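Local coordinates for protein DnaB intein (Synechocystis sp., PDB 1MI8) that probably splices itself out of a replicative DNA helicase precursor, joining the flanking protein segments, with cyclization of an asparagine side chain as one step, at residues Ser1-Gly6 with Glu134-Leu139; Ser8-Ala13 with Phe147-Ile152; Arg49-Gly54 with Asp138-Gly143; Arg76-Asp81 with His94-Arg99; Leu89-His94 with Asp123-Ile128. The protein carries 4 engineered substitutions. All coordinates share one frame; numbering follows the deposited sequence.

Contact 1: Ser1-Gly6 with Glu134-Leu139; sequences SGAISG and EEVFDL. Engineered in segment 1-6: Ala3 (natural residue Cys).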
# COMPACT_ATOMS: atom_id res chain seq x y z
N SER A 1 -14.06 7.97 13.77
CA SER A 1 -13.12 7.05 14.36
C SER A 1 -11.75 7.12 13.70
O SER A 1 -10.81 6.50 14.22
CB SER A 1 -13.64 5.60 14.32
OG SER A 1 -13.22 4.94 13.17
N GLY A 2 -11.53 7.79 12.62
CA GLY A 2 -10.14 7.84 12.22
C GLY A 2 -9.39 8.94 13.01
O GLY A 2 -9.76 9.32 14.13
N ALA A 3 -8.33 9.40 12.35
CA ALA A 3 -7.53 10.54 12.83
C ALA A 3 -6.31 10.71 11.94
O ALA A 3 -5.78 9.74 11.37
CB ALA A 3 -7.07 10.34 14.32
N ILE A 4 -5.84 11.95 11.84
CA ILE A 4 -4.70 12.22 10.97
C ILE A 4 -3.62 12.97 11.76
O ILE A 4 -3.91 13.50 12.84
CB ILE A 4 -5.17 13.11 9.78
CG1 ILE A 4 -5.77 14.43 10.34
CG2 ILE A 4 -6.33 12.36 8.98
CD1 ILE A 4 -6.13 15.46 9.27
N SER A 5 -2.41 13.04 11.21
CA SER A 5 -1.34 13.78 11.87
C SER A 5 -1.69 15.28 12.03
O SER A 5 -2.36 15.91 11.17
CB SER A 5 -0.01 13.64 11.07
OG SER A 5 0.90 14.73 11.25
N GLY A 6 -1.23 15.85 13.14
CA GLY A 6 -1.45 17.25 13.42
C GLY A 6 -0.84 18.16 12.38
O GLY A 6 -1.24 19.31 12.29
N GLU A 134 2.47 9.19 16.36
CA GLU A 134 2.38 10.63 16.55
C GLU A 134 1.03 10.94 17.15
O GLU A 134 0.14 10.08 17.19
CB GLU A 134 2.43 11.43 15.25
CG GLU A 134 3.27 10.91 14.14
CD GLU A 134 3.26 11.90 12.99
OE1 GLU A 134 2.47 12.89 13.04
OE2 GLU A 134 4.03 11.70 12.04
N GLU A 135 0.92 12.19 17.62
CA GLU A 135 -0.31 12.74 18.18
C GLU A 135 -1.23 12.82 16.96
O GLU A 135 -0.81 13.24 15.88
CB GLU A 135 -0.06 14.14 18.76
CG GLU A 135 -0.09 14.17 20.27
CD GLU A 135 0.49 15.47 20.83
OE1 GLU A 135 0.42 16.52 20.14
OE2 GLU A 135 1.01 15.44 21.98
N VAL A 136 -2.47 12.42 17.14
CA VAL A 136 -3.34 12.38 16.00
C VAL A 136 -4.65 13.12 16.31
O VAL A 136 -5.10 13.18 17.48
CB VAL A 136 -3.42 10.87 15.56
CG1 VAL A 136 -4.39 10.06 16.43
CG2 VAL A 136 -3.64 10.76 14.09
N PHE A 137 -5.20 13.76 15.28
CA PHE A 137 -6.40 14.58 15.41
C PHE A 137 -7.54 14.35 14.39
O PHE A 137 -7.33 13.78 13.29
CB PHE A 137 -6.02 16.07 15.29
CG PHE A 137 -4.89 16.55 16.23
CD1 PHE A 137 -3.58 16.14 16.04
CD2 PHE A 137 -5.17 17.46 17.26
CE1 PHE A 137 -2.53 16.63 16.83
CE2 PHE A 137 -4.12 17.99 18.09
CZ PHE A 137 -2.80 17.57 17.88
N ASP A 138 -8.73 14.84 14.74
CA ASP A 138 -9.90 14.76 13.87
C ASP A 138 -10.84 15.95 14.13
O ASP A 138 -10.61 16.83 14.97
CB ASP A 138 -10.64 13.40 14.07
CG ASP A 138 -11.48 12.96 12.82
OD1 ASP A 138 -11.50 13.69 11.78
OD2 ASP A 138 -12.13 11.85 12.89
N LEU A 139 -11.90 16.01 13.39
CA LEU A 139 -12.76 17.11 13.65
C LEU A 139 -14.10 16.59 13.28
O LEU A 139 -14.20 15.56 12.62
CB LEU A 139 -12.29 18.35 12.86
CG LEU A 139 -12.06 18.27 11.34
CD1 LEU A 139 -13.38 18.35 10.64
CD2 LEU A 139 -11.19 19.43 10.89
O HOH W 1 -12.65 9.87 11.06
O HOH W 2 0.90 14.67 14.57
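Ile4 and Phe137 sit opposite each other as an antiparallel hydrogen-bonded pair, where the short N-terminal strand 4-5 lies against the long strand 120-140 of the all-beta intein fold. The two backbone bonds are short and straight: Ile4 N reaches Phe137 O at 2.8 Å, and Phe137 N returns to Ile4 O at 176°. Both side chains leave on the same face of the sheet. Ile4 lays CG1 beside the Phe137 carbonyl oxygen, whereas the Phe137 ring, with CG anti to its own carbonyl carbon (chi1 -52°), turns toward Gly6, whose CA is 3.6 Å from Phe137 CD1. The methyl of Ala3, an engineered residue where the natural protein has cysteine, meets both branches of Val136, with Ala3 CB a tight 3.4 Å from Val136 CG1. The two chain termini meet nearby, since Ser1 bonds through its backbone with Ile158, consistent with a splicing site, where an intein's two ends come together. At the other end a chi1 of 154° turns Ser5 OG away from its own N and onto Glu134 OE1, which it meets on the syn side of the carboxylate, while Lys70 forms a salt bridge with Glu134 OE2. One water ties the corner together, accepting from Gly6 N and donating to Glu134 OE1 and, at 2.6 Å, to Glu135 O.

Contact 2: Ser8-Ala13 with Phe147-Ile152; sequences SLISLA and FVANDI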
# COMPACT_ATOMS: atom_id res chain seq x y z
N SER A 8 -1.19 17.85 9.25
CA SER A 8 -2.12 17.99 8.11
C SER A 8 -2.71 19.41 7.99
O SER A 8 -3.20 20.00 8.94
CB SER A 8 -3.25 16.94 8.20
OG SER A 8 -2.78 15.61 8.43
N LEU A 9 -2.64 19.94 6.80
CA LEU A 9 -3.13 21.28 6.53
C LEU A 9 -4.60 21.30 6.09
O LEU A 9 -4.97 20.75 5.02
CB LEU A 9 -2.25 21.89 5.46
CG LEU A 9 -1.06 22.80 5.81
CD1 LEU A 9 -0.61 22.53 7.20
CD2 LEU A 9 0.05 22.68 4.77
N ILE A 10 -5.41 21.96 6.91
CA ILE A 10 -6.84 22.08 6.66
C ILE A 10 -7.19 23.27 5.80
O ILE A 10 -6.81 24.41 6.11
CB ILE A 10 -7.61 22.18 7.99
CG1 ILE A 10 -7.26 20.99 8.89
CG2 ILE A 10 -9.10 22.24 7.68
CD1 ILE A 10 -7.35 19.59 8.16
N SER A 11 -7.92 23.01 4.72
CA SER A 11 -8.33 24.06 3.80
C SER A 11 -9.49 24.82 4.37
O SER A 11 -10.51 24.22 4.66
CB SER A 11 -8.75 23.47 2.44
OG SER A 11 -7.64 23.27 1.59
N LEU A 12 -9.31 26.13 4.54
CA LEU A 12 -10.35 27.01 5.10
C LEU A 12 -11.14 27.60 3.94
O LEU A 12 -10.61 28.40 3.14
CB LEU A 12 -9.69 28.11 5.95
CG LEU A 12 -8.94 27.51 7.13
CD1 LEU A 12 -8.10 28.64 7.86
CD2 LEU A 12 -9.92 26.89 8.11
N ALA A 13 -12.40 27.21 3.85
CA ALA A 13 -13.28 27.63 2.76
C ALA A 13 -13.51 29.15 2.62
O ALA A 13 -13.60 29.67 1.50
CB ALA A 13 -14.61 26.95 2.90
N PHE A 147 -13.85 16.32 5.12
CA PHE A 147 -13.19 17.63 4.87
C PHE A 147 -11.93 17.43 4.08
O PHE A 147 -11.40 16.33 4.00
CB PHE A 147 -12.82 18.37 6.20
CG PHE A 147 -11.98 17.54 7.19
CD1 PHE A 147 -12.58 16.53 7.96
CD2 PHE A 147 -10.60 17.75 7.32
CE1 PHE A 147 -11.81 15.75 8.84
CE2 PHE A 147 -9.83 16.99 8.19
CZ PHE A 147 -10.41 15.98 8.96
N VAL A 148 -11.41 18.53 3.56
CA VAL A 148 -10.19 18.51 2.80
C VAL A 148 -8.97 18.80 3.67
O VAL A 148 -8.92 19.81 4.39
CB VAL A 148 -10.25 19.56 1.73
CG1 VAL A 148 -8.88 19.63 0.97
CG2 VAL A 148 -11.49 19.27 0.83
N ALA A 149 -8.00 17.88 3.65
CA ALA A 149 -6.77 18.06 4.35
C ALA A 149 -5.67 17.62 3.41
O ALA A 149 -5.74 16.55 2.76
CB ALA A 149 -6.79 17.25 5.66
N ASN A 150 -4.63 18.46 3.34
CA ASN A 150 -3.52 18.22 2.46
C ASN A 150 -4.10 17.97 1.10
O ASN A 150 -3.66 17.11 0.38
CB ASN A 150 -2.65 17.05 2.94
CG ASN A 150 -1.70 17.48 4.10
OD1 ASN A 150 -1.83 18.60 4.64
ND2 ASN A 150 -0.77 16.63 4.47
N ASP A 151 -5.15 18.72 0.78
CA ASP A 151 -5.74 18.66 -0.56
C ASP A 151 -6.27 17.29 -0.95
O ASP A 151 -6.33 16.96 -2.14
CB ASP A 151 -4.70 19.09 -1.59
CG ASP A 151 -4.36 20.56 -1.50
OD1 ASP A 151 -5.31 21.38 -1.41
OD2 ASP A 151 -3.15 20.89 -1.52
N ILE A 152 -6.74 16.55 0.04
CA ILE A 152 -7.29 15.23 -0.18
C ILE A 152 -8.57 15.21 0.61
O ILE A 152 -8.67 15.82 1.69
CB ILE A 152 -6.36 14.14 0.41
CG1 ILE A 152 -4.99 14.20 -0.30
CG2 ILE A 152 -6.95 12.75 0.28
CD1 ILE A 152 -3.99 13.25 0.36
O HOH W 3 -5.81 21.12 2.38
O HOH W 4 -11.20 21.77 4.13
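Asn150 and Leu9 exchange two hydrogen bonds. The backbone N of Leu9 donates to the side-chain oxygen Asn150 OD1 at 2.7 Å, nearly straight at 169° but tilted 32° from the amide carbonyl plane, and Asn150 N donates back to Leu9 O at 2.9 Å. With CG anti to its carbonyl carbon (chi1 -79°), Asn150 swings its amide over to the Ser8-Leu9 backbone, and ND2 is hydrogen-bonded to Thr68 O, which helps fix the rotation of the amide. Beside this pair the CD1 methyl of Ile10 packs tightly on the Ala149 methyl, 3.5 Å from its CB, and also meets the edge of the Phe147 ring at CE2, 3.6 Å away. Asn150 and Asp151 are the central residues of a type I' turn from Ala149 to Ile152, the turn of the hairpin made by strands 146-149 and 152-155; it meets strand 9-12 through a single bridge at Ile10 and Ala149. Farther along, Ser11 N makes a weak hydrogen bond to Val148 O at 3.4 Å. One water donates to Leu9 O, accepts from Asp151 N and bonds Ser11 OG; another donates to both Ser11 O and Val148 O. Outside this layer, Arg18 forms a salt bridge with Asp151 OD1, and Ile32 closes on Ile10 and Phe147.

Contact 3: Arg49-Gly54 with Asp138-Gly143; sequences RVFMTG and DLTVPG. Engineered in segment 49-54: Met52 (natural residue Cys).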
# COMPACT_ATOMS: atom_id res chain seq x y z
N ARG A 49 -16.18 21.04 15.99
CA ARG A 49 -15.05 21.05 16.92
C ARG A 49 -13.85 20.24 16.40
O ARG A 49 -14.00 19.30 15.57
CB ARG A 49 -15.47 20.50 18.29
CG ARG A 49 -15.21 19.04 18.52
CD ARG A 49 -16.02 18.50 19.71
NE ARG A 49 -15.81 17.07 19.96
CZ ARG A 49 -14.90 16.58 20.79
NH1 ARG A 49 -14.09 17.40 21.47
NH2 ARG A 49 -14.78 15.25 20.93
N VAL A 50 -12.67 20.63 16.90
CA VAL A 50 -11.39 20.01 16.58
C VAL A 50 -10.85 19.40 17.86
O VAL A 50 -10.98 20.01 18.90
CB VAL A 50 -10.33 21.04 16.14
CG1 VAL A 50 -9.08 20.31 15.69
CG2 VAL A 50 -10.88 21.96 15.06
N PHE A 51 -10.21 18.24 17.77
CA PHE A 51 -9.67 17.58 18.96
C PHE A 51 -8.56 16.56 18.66
O PHE A 51 -8.51 16.00 17.56
CB PHE A 51 -10.81 16.88 19.67
CG PHE A 51 -11.61 16.00 18.78
CD1 PHE A 51 -11.29 14.65 18.63
CD2 PHE A 51 -12.66 16.52 18.04
CE1 PHE A 51 -12.01 13.84 17.75
CE2 PHE A 51 -13.40 15.71 17.16
CZ PHE A 51 -13.07 14.37 17.01
N MET A 52 -7.67 16.37 19.61
CA MET A 52 -6.64 15.34 19.51
C MET A 52 -7.15 14.00 20.05
O MET A 52 -8.00 14.12 20.95
CB MET A 52 -5.37 15.77 20.25
CG MET A 52 -4.41 14.63 20.53
SD MET A 52 -3.83 14.61 22.24
CE MET A 52 -2.78 16.06 22.26
N THR A 53 -6.84 12.89 19.51
CA THR A 53 -7.40 11.67 20.06
C THR A 53 -6.31 10.83 20.71
O THR A 53 -6.53 9.67 21.05
CB THR A 53 -8.08 10.81 18.99
OG1 THR A 53 -7.13 10.47 17.95
CG2 THR A 53 -9.25 11.56 18.40
N GLY A 54 -5.13 11.43 20.89
CA GLY A 54 -4.04 10.68 21.48
C GLY A 54 -2.88 10.39 20.55
O GLY A 54 -2.73 11.02 19.50
N ASP A 138 -8.73 14.84 14.74
CA ASP A 138 -9.90 14.76 13.87
C ASP A 138 -10.84 15.95 14.13
O ASP A 138 -10.61 16.83 14.97
CB ASP A 138 -10.64 13.40 14.07
CG ASP A 138 -11.48 12.96 12.82
OD1 ASP A 138 -11.50 13.69 11.78
OD2 ASP A 138 -12.13 11.85 12.89
N LEU A 139 -11.90 16.01 13.39
CA LEU A 139 -12.76 17.11 13.65
C LEU A 139 -14.10 16.59 13.28
O LEU A 139 -14.20 15.56 12.62
CB LEU A 139 -12.29 18.35 12.86
CG LEU A 139 -12.06 18.27 11.34
CD1 LEU A 139 -13.38 18.35 10.64
CD2 LEU A 139 -11.19 19.43 10.89
N THR A 140 -15.13 17.28 13.74
CA THR A 140 -16.49 16.86 13.49
C THR A 140 -17.11 17.84 12.51
O THR A 140 -16.93 19.07 12.62
CB THR A 140 -17.29 16.83 14.83
OG1 THR A 140 -16.57 16.06 15.79
CG2 THR A 140 -18.63 16.19 14.64
N VAL A 141 -17.83 17.31 11.55
CA VAL A 141 -18.46 18.13 10.54
C VAL A 141 -19.88 17.59 10.24
O VAL A 141 -20.08 16.68 9.41
CB VAL A 141 -17.58 18.20 9.25
CG1 VAL A 141 -17.23 16.79 8.82
CG2 VAL A 141 -18.30 18.94 8.12
N PRO A 142 -20.87 18.14 10.98
CA PRO A 142 -22.30 17.80 10.88
C PRO A 142 -22.82 17.88 9.43
O PRO A 142 -22.61 18.89 8.74
CB PRO A 142 -22.96 18.83 11.79
CG PRO A 142 -21.97 18.90 12.96
CD PRO A 142 -20.59 18.88 12.23
N GLY A 143 -23.49 16.83 8.99
CA GLY A 143 -24.03 16.79 7.64
C GLY A 143 -23.17 16.02 6.66
O GLY A 143 -23.40 14.83 6.44
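Strands 41-63 and 120-140, the two long strands of the intein's curved beta sheet, run antiparallel here, with Phe51 and Asp138 as a hydrogen-bonded pair and Val50 and Leu139 as the non-hydrogen-bonded pair beside it. Phe51 N donates to Asp138 O, and Asp138 N answers to Phe51 O at 3.1 Å. Next to them Thr140 N bonds Arg49 O. Val50 and Leu139 point to one face of the sheet. On the other, Phe51 carries the contact: its CG lies between the backbone N and the carbonyl carbon (chi1 52°), which folds the ring back over the neighbouring strand and places one ring face above Asp138 O. The side chains of Phe51 and Asp138 run side by side in the same direction, the ring and carboxylate planes 49° apart, with Phe51 CZ 3.9 Å from Asp138 CB. The opposite ring face receives Arg49 NH2, offset toward the rim, and Phe51 CD2 in turn lies over the centre of the Arg49 guanidinium, 3.5 Å above its plane. The aromatic ring, itself partly exposed, is thus sandwiched between a peptide oxygen and a positively charged group. At its edge, near the ring plane, Phe51 CE2 touches Thr140 OG1 at 3.5 Å.

Contact 4: Arg76-Asp81 with His94-Arg99; sequences RFLTID and HIALPR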
# COMPACT_ATOMS: atom_id res chain seq x y z
N ARG A 76 -10.71 6.89 7.04
CA ARG A 76 -11.30 6.66 5.71
C ARG A 76 -11.13 7.75 4.63
O ARG A 76 -11.16 8.97 4.90
CB ARG A 76 -12.76 6.38 5.89
CG ARG A 76 -13.00 5.17 6.75
CD ARG A 76 -14.49 5.05 7.08
NE ARG A 76 -14.83 3.66 7.31
CZ ARG A 76 -14.50 2.96 8.40
NH1 ARG A 76 -13.81 3.53 9.39
NH2 ARG A 76 -14.87 1.69 8.49
N PHE A 77 -10.93 7.28 3.40
CA PHE A 77 -10.75 8.09 2.20
C PHE A 77 -11.82 7.69 1.18
O PHE A 77 -12.34 6.56 1.21
CB PHE A 77 -9.36 7.87 1.60
CG PHE A 77 -8.26 8.29 2.50
CD1 PHE A 77 -7.90 7.48 3.59
CD2 PHE A 77 -7.65 9.54 2.33
CE1 PHE A 77 -6.93 7.92 4.51
CE2 PHE A 77 -6.69 10.00 3.25
CZ PHE A 77 -6.33 9.19 4.34
N LEU A 78 -12.13 8.61 0.27
CA LEU A 78 -13.20 8.34 -0.62
C LEU A 78 -12.74 7.72 -1.89
O LEU A 78 -11.99 8.33 -2.68
CB LEU A 78 -14.04 9.59 -0.87
CG LEU A 78 -15.24 9.38 -1.80
CD1 LEU A 78 -16.30 8.36 -1.20
CD2 LEU A 78 -15.86 10.73 -2.02
N THR A 79 -13.20 6.48 -2.05
CA THR A 79 -12.87 5.62 -3.19
C THR A 79 -14.00 5.66 -4.25
O THR A 79 -15.11 6.10 -3.95
CB THR A 79 -12.65 4.18 -2.62
OG1 THR A 79 -11.27 4.00 -2.27
CG2 THR A 79 -13.11 3.18 -3.47
N ILE A 80 -13.70 5.22 -5.48
CA ILE A 80 -14.70 5.16 -6.52
C ILE A 80 -15.81 4.27 -5.99
O ILE A 80 -16.97 4.50 -6.30
CB ILE A 80 -14.16 4.56 -7.85
CG1 ILE A 80 -13.17 5.55 -8.51
CG2 ILE A 80 -15.30 4.37 -8.82
CD1 ILE A 80 -12.25 4.95 -9.61
N ASP A 81 -15.52 3.24 -5.20
CA ASP A 81 -16.72 2.57 -4.73
C ASP A 81 -17.00 2.76 -3.24
O ASP A 81 -17.41 1.86 -2.53
CB ASP A 81 -16.85 1.10 -5.26
CG ASP A 81 -15.82 0.14 -4.74
OD1 ASP A 81 -15.86 -0.13 -3.53
OD2 ASP A 81 -14.98 -0.36 -5.55
N HIS A 94 -8.52 4.44 -6.62
CA HIS A 94 -8.30 5.86 -6.88
C HIS A 94 -9.03 6.53 -5.72
O HIS A 94 -10.03 5.98 -5.22
CB HIS A 94 -8.97 6.34 -8.19
CG HIS A 94 -8.43 5.69 -9.42
ND1 HIS A 94 -8.69 4.37 -9.75
CD2 HIS A 94 -7.58 6.15 -10.38
CE1 HIS A 94 -8.02 4.05 -10.84
NE2 HIS A 94 -7.34 5.10 -11.24
N ILE A 95 -8.59 7.69 -5.27
CA ILE A 95 -9.32 8.40 -4.21
C ILE A 95 -9.64 9.84 -4.61
O ILE A 95 -8.99 10.46 -5.47
CB ILE A 95 -8.60 8.40 -2.86
CG1 ILE A 95 -7.33 9.24 -2.95
CG2 ILE A 95 -8.29 6.92 -2.46
CD1 ILE A 95 -6.59 9.43 -1.57
N ALA A 96 -10.67 10.35 -3.98
CA ALA A 96 -11.18 11.66 -4.29
C ALA A 96 -10.30 12.83 -3.79
O ALA A 96 -9.95 12.88 -2.58
CB ALA A 96 -12.57 11.76 -3.72
N LEU A 97 -9.93 13.72 -4.72
CA LEU A 97 -9.18 14.96 -4.41
C LEU A 97 -10.01 16.14 -4.96
O LEU A 97 -10.61 16.05 -6.01
CB LEU A 97 -7.83 15.06 -5.14
CG LEU A 97 -6.89 13.87 -5.11
CD1 LEU A 97 -5.63 14.32 -5.82
CD2 LEU A 97 -6.65 13.41 -3.67
N PRO A 98 -10.02 17.26 -4.24
CA PRO A 98 -10.79 18.41 -4.75
C PRO A 98 -10.12 18.87 -6.05
O PRO A 98 -8.91 18.94 -6.13
CB PRO A 98 -10.68 19.43 -3.61
CG PRO A 98 -9.48 18.90 -2.73
CD PRO A 98 -9.58 17.43 -2.84
N ARG A 99 -10.87 19.14 -7.10
CA ARG A 99 -10.14 19.55 -8.29
C ARG A 99 -9.70 21.00 -8.37
O ARG A 99 -8.51 21.28 -8.44
CB ARG A 99 -10.90 19.22 -9.56
CG ARG A 99 -10.04 19.55 -10.76
CD ARG A 99 -10.66 19.15 -12.05
NE ARG A 99 -12.02 19.63 -12.23
CZ ARG A 99 -12.42 20.91 -12.30
NH1 ARG A 99 -11.55 21.91 -12.20
NH2 ARG A 99 -13.70 21.18 -12.56
O HOH W 5 -10.49 10.73 -0.56
O HOH W 6 -11.21 3.25 -6.36
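Leu78 O takes the contact's one direct hydrogen bond, from Ala96 N at 2.7 Å. The same oxygen also has Ile95 CA close by, at 3.1 Å in a CA-H...O contact. Strands 76-79 and 94-98 meet at a steep 96°, and their backbones hydrogen-bond directly at one place only. Two waters extend the junction. One accepts from Leu78 N and donates to Ala96 O at 3.0 Å, prolonging the join past the direct bond; the second accepts from both Ile80 N and His94 N, toward the other end.

Apolar side chains fill in around this polar line. The Ala96 methyl, pointing at the partner strand, places CB 3.8 Å from Leu78 CD2, and Trp83 lies against that leucine. Ile95 and Phe77 run side by side in the same direction, Ile95 CD1 to Phe77 CD2 at 4.0 Å. Ile95 carries CG1 between its backbone N and carbonyl carbon (chi1 67°), an extended chain from there bringing CD1 to the phenylalanine, with Ile152 packing on the isoleucine as well. Thr79 OG1 is hydrogen-bonded to Glu93 OE1. At the exposed end, Ile80 lies alongside His94, with Ile80 CD1 3.6 Å from His94 ND1 and almost as near His94 CB.

In this part of the intein splicing domain, the crossing strands are therefore joined directly by a single backbone hydrogen bond. Waters link neighbouring backbone groups, as might be expected where the strands diverge so steeply, and apolar packing, buried at Phe77, Leu78, Ile95 and Ala96 and exposed at Ile80, makes up much of the rest.

Contact 5: Leu89-His94 with Asp123-Ile128; sequences LSLKEH and DSIVSI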
# COMPACT_ATOMS: atom_id res chain seq x y z
N LEU A 89 -6.95 0.11 1.55
CA LEU A 89 -6.62 0.62 0.23
C LEU A 89 -5.52 -0.19 -0.40
O LEU A 89 -4.64 -0.73 0.31
CB LEU A 89 -6.14 2.07 0.30
CG LEU A 89 -7.12 3.07 0.92
CD1 LEU A 89 -6.44 4.47 1.10
CD2 LEU A 89 -8.34 3.15 0.01
N SER A 90 -5.55 -0.25 -1.73
CA SER A 90 -4.52 -0.93 -2.51
C SER A 90 -4.13 0.01 -3.63
O SER A 90 -4.80 1.02 -3.88
CB SER A 90 -5.03 -2.28 -3.09
OG SER A 90 -6.35 -2.12 -3.58
N LEU A 91 -3.05 -0.31 -4.31
CA LEU A 91 -2.56 0.54 -5.39
C LEU A 91 -3.48 0.59 -6.59
O LEU A 91 -3.30 1.42 -7.48
CB LEU A 91 -1.14 0.12 -5.80
CG LEU A 91 -0.02 0.31 -4.74
CD1 LEU A 91 1.18 0.86 -5.43
CD2 LEU A 91 -0.41 1.30 -3.61
N LYS A 92 -4.48 -0.29 -6.63
CA LYS A 92 -5.44 -0.26 -7.74
C LYS A 92 -6.56 0.72 -7.41
O LYS A 92 -7.47 0.91 -8.22
CB LYS A 92 -6.10 -1.65 -7.95
CG LYS A 92 -7.13 -1.99 -6.83
CD LYS A 92 -7.63 -3.43 -6.91
CE LYS A 92 -8.49 -3.86 -5.68
NZ LYS A 92 -9.65 -2.96 -5.38
N GLU A 93 -6.57 1.32 -6.23
CA GLU A 93 -7.70 2.22 -5.95
C GLU A 93 -7.46 3.66 -6.41
O GLU A 93 -6.32 4.07 -6.60
CB GLU A 93 -8.02 2.26 -4.42
CG GLU A 93 -8.35 0.95 -3.63
CD GLU A 93 -9.83 0.51 -3.74
OE1 GLU A 93 -10.74 1.33 -4.04
OE2 GLU A 93 -10.12 -0.66 -3.47
N HIS A 94 -8.52 4.44 -6.62
CA HIS A 94 -8.30 5.86 -6.88
C HIS A 94 -9.03 6.53 -5.72
O HIS A 94 -10.03 5.98 -5.22
CB HIS A 94 -8.97 6.34 -8.19
CG HIS A 94 -8.43 5.69 -9.42
ND1 HIS A 94 -8.69 4.37 -9.75
CD2 HIS A 94 -7.58 6.15 -10.38
CE1 HIS A 94 -8.02 4.05 -10.84
NE2 HIS A 94 -7.34 5.10 -11.24
N ASP A 123 -7.64 10.26 -8.20
CA ASP A 123 -6.20 10.01 -8.41
C ASP A 123 -5.75 8.67 -7.86
O ASP A 123 -6.23 8.23 -6.80
CB ASP A 123 -5.41 11.16 -7.75
CG ASP A 123 -4.03 11.37 -8.35
OD1 ASP A 123 -3.81 10.90 -9.46
OD2 ASP A 123 -3.16 12.00 -7.71
N SER A 124 -4.82 8.02 -8.57
CA SER A 124 -4.29 6.72 -8.17
C SER A 124 -3.42 6.83 -6.95
O SER A 124 -2.73 7.80 -6.75
CB SER A 124 -3.42 6.10 -9.26
OG SER A 124 -4.19 5.72 -10.38
N ILE A 125 -3.46 5.81 -6.12
CA ILE A 125 -2.61 5.73 -4.97
C ILE A 125 -1.29 5.21 -5.49
O ILE A 125 -1.27 4.26 -6.26
CB ILE A 125 -3.16 4.73 -3.93
CG1 ILE A 125 -4.54 5.20 -3.45
CG2 ILE A 125 -2.20 4.67 -2.73
CD1 ILE A 125 -5.35 4.12 -2.84
N VAL A 126 -0.19 5.83 -5.08
CA VAL A 126 1.12 5.34 -5.49
C VAL A 126 1.95 4.89 -4.28
O VAL A 126 2.99 4.24 -4.46
CB VAL A 126 1.92 6.39 -6.31
CG1 VAL A 126 1.12 6.74 -7.57
CG2 VAL A 126 2.30 7.62 -5.46
N SER A 127 1.51 5.25 -3.09
CA SER A 127 2.23 4.83 -1.89
C SER A 127 1.41 4.81 -0.61
O SER A 127 0.59 5.69 -0.36
CB SER A 127 3.50 5.70 -1.67
OG SER A 127 4.34 5.02 -0.73
N ILE A 128 1.66 3.78 0.20
CA ILE A 128 1.02 3.60 1.49
C ILE A 128 2.12 2.98 2.31
O ILE A 128 2.57 1.83 2.03
CB ILE A 128 -0.16 2.61 1.45
CG1 ILE A 128 -1.10 2.89 0.27
CG2 ILE A 128 -1.00 2.79 2.74
CD1 ILE A 128 -2.12 1.72 0.07
O HOH W 7 -4.85 3.26 -8.80
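Ile125 packs into the inside of the 90-93 turn: its CD1 methyl lies 3.3 Å from Ser90 O and 3.6 Å from Glu93 CB, and it also touches Leu89 CB. CG1 stands anti to the carbonyl carbon (chi1 -61°), and the chain then extends (chi2 160°), which drives CD1 deep into the loop. Leu89 crosses Ile125 at about a right angle and meets the Ile128 methyl too, Leu89 CB to Ile128 CD1 at 4.0 Å. Leu91 crosses Ile125 at a slant, with Leu91 CD2 3.9 Å from Ile125 CG2.

The loop is a type I turn from Ser90 to Glu93, closed by the Glu93 N bond to Ser90 O, and it leads into strand 94-98, which pairs antiparallel with strand 120-140. His94 and Ser124 form the non-hydrogen-bonded pair at that start. Further along strand 120-140, Val126 and Ser127 make a classic beta bulge facing Lys62, and Ser127 and Ile128 pair with a strand of the second subunit, continuing the sheet across the interface.

Polar contacts toward His94 are looser. Ile125 N makes only a weak hydrogen bond to Glu93 O, at 3.4 Å. A water adds a bridge, donating to Leu91 O at 2.7 Å and to Glu93 O, accepting from Ser124 OG, and sitting over one face of the His94 imidazole, 3.8 Å above its plane and offset toward the rim.

How the contacts relate
From the N terminus, contact 1 closes nearly the whole chain by bringing residues 1-6 onto the end of strand 120-140. Contact 2 starts just after it and ends at the following hairpin, so the two cross, and they pack together where Ile4 and Leu139 reach Phe147. Contact 3 nests inside the loop of contact 2 and shares Asp138 and Leu139 with contact 1, so strand 120-140 is flanked by 4-5 and 41-63. Inside contact 3, contact 4 closes the short loop between strands 76-79 and 94-98, and contact 5 ties the 89-94 turn to strand 120-140; these two cross and share His94. Ile152 of contact 2 packs on Ile95 and Leu97 of contact 4.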